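Local coordinates for haemagglutinin I (Physarum polycephalum, PDB 3A5P), which is a lectin that probably binds carbohydrate through a small domain of the legume lectin fold, at residues 7-10 with 11-15. Sequence-based numbering, arbitrary orientation.
Sequences IVDN and AGLGA
The carboxylate of Asp-9 accepts three backbone N-H groups of the turn that follows it. OD1 accepts two hydrogen bonds. Leu-13 N lies 3.1 Å from Asp-9 OD1, in a nearly straight bond to its syn lone pair. The other comes from Ala-11 N, also 3.1 Å from Asp-9 OD1, on the anti side and 30° out of the carboxylate plane. Asp-9 OD2 takes the N-H of Gly-14, with N at 2.8 Å, again through its syn lone pair, but this bond is more bent (141°). Leu-13 and Gly-14 thus offer successive N-H groups to the two oxygens, which fixes the rotation of the carboxylate. CG of Asp-9 stands anti to the backbone N (chi1 -178°), and this brings both oxygens over the turn. CB of Leu-13 packs beside the carboxylate, 3.6 Å from OD1 of Asp-9.

Two waters add to these bonds. One donates to the carboxylate at Asp-9 OD2 and to Gly-14 O, with its oxygen 2.7 Å from Gly-14 O. The second bridges the backbone from Asp-9 O to Gly-12 N, its oxygen accepting from Gly-12 N at 2.9 Å. Gly-12 and Gly-14 both have positive phi, and the chain bends round the acid there. The N-H groups would probably stabilise a charged carboxylate.

Further out, Val-8 is hydrogen-bonded through its backbone to strand 74-81, which holds the strand before the turn. Leu-13 touches Val-34 and Asp-9 touches Leu-17, both on the five-stranded sheet. The Ala-11 bond to the Asp-9 side chain has the pattern of an Asx turn, here in a surface loop joining the two sheets of the legume lectin-like beta sandwich.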
# COMPACT_ATOMS: atom_id res chain seq x y z
N ILE A 7 12.80 -5.07 -7.29
CA ILE A 7 13.03 -3.68 -6.86
C ILE A 7 14.53 -3.39 -6.85
O ILE A 7 15.32 -4.17 -6.31
CB ILE A 7 12.33 -3.35 -5.51
CG1 ILE A 7 12.78 -4.32 -4.41
CG2 ILE A 7 10.78 -3.37 -5.67
CD1 ILE A 7 12.41 -3.91 -3.00
N VAL A 8 14.92 -2.29 -7.49
CA VAL A 8 16.33 -1.88 -7.55
C VAL A 8 16.41 -0.54 -6.86
O VAL A 8 15.76 0.42 -7.29
CB VAL A 8 16.86 -1.78 -9.02
CG1 VAL A 8 18.28 -1.27 -9.05
CG2 VAL A 8 16.77 -3.14 -9.75
N ASP A 9 17.17 -0.49 -5.77
CA ASP A 9 17.28 0.70 -4.94
C ASP A 9 18.53 1.50 -5.31
O ASP A 9 19.62 1.25 -4.78
CB ASP A 9 17.31 0.29 -3.47
CG ASP A 9 17.37 1.49 -2.51
OD1 ASP A 9 17.25 2.65 -2.95
OD2 ASP A 9 17.55 1.24 -1.30
N ASN A 10 18.38 2.44 -6.22
CA ASN A 10 19.46 3.38 -6.52
C ASN A 10 19.20 4.75 -5.91
O ASN A 10 19.66 5.78 -6.42
CB ASN A 10 19.72 3.48 -8.03
CG ASN A 10 20.32 2.21 -8.58
OD1 ASN A 10 21.00 1.47 -7.86
ND2 ASN A 10 20.03 1.91 -9.84
N ALA A 11 18.45 4.76 -4.82
CA ALA A 11 17.97 6.00 -4.23
C ALA A 11 18.44 6.15 -2.78
O ALA A 11 18.14 7.16 -2.12
CB ALA A 11 16.45 6.08 -4.31
N GLY A 12 19.16 5.15 -2.29
CA GLY A 12 19.62 5.13 -0.90
C GLY A 12 18.45 5.01 0.06
O GLY A 12 18.47 5.57 1.16
N LEU A 13 17.41 4.30 -0.37
CA LEU A 13 16.21 4.21 0.43
C LEU A 13 16.36 3.17 1.55
O LEU A 13 15.73 3.31 2.59
CB LEU A 13 14.98 3.91 -0.44
CG LEU A 13 14.42 5.10 -1.22
CD1 LEU A 13 13.49 4.59 -2.33
CD2 LEU A 13 13.71 6.10 -0.29
N GLY A 14 17.17 2.14 1.31
CA GLY A 14 17.39 1.06 2.28
C GLY A 14 16.11 0.41 2.77
O GLY A 14 15.23 0.06 1.96
N ALA A 15 15.97 0.28 4.10
CA ALA A 15 14.83 -0.41 4.70
C ALA A 15 13.53 0.38 4.58
O ALA A 15 12.48 -0.12 4.96
CB ALA A 15 15.11 -0.78 6.17
O HOH W 1 16.24 -1.04 -0.31
O HOH W 2 21.02 3.12 -3.17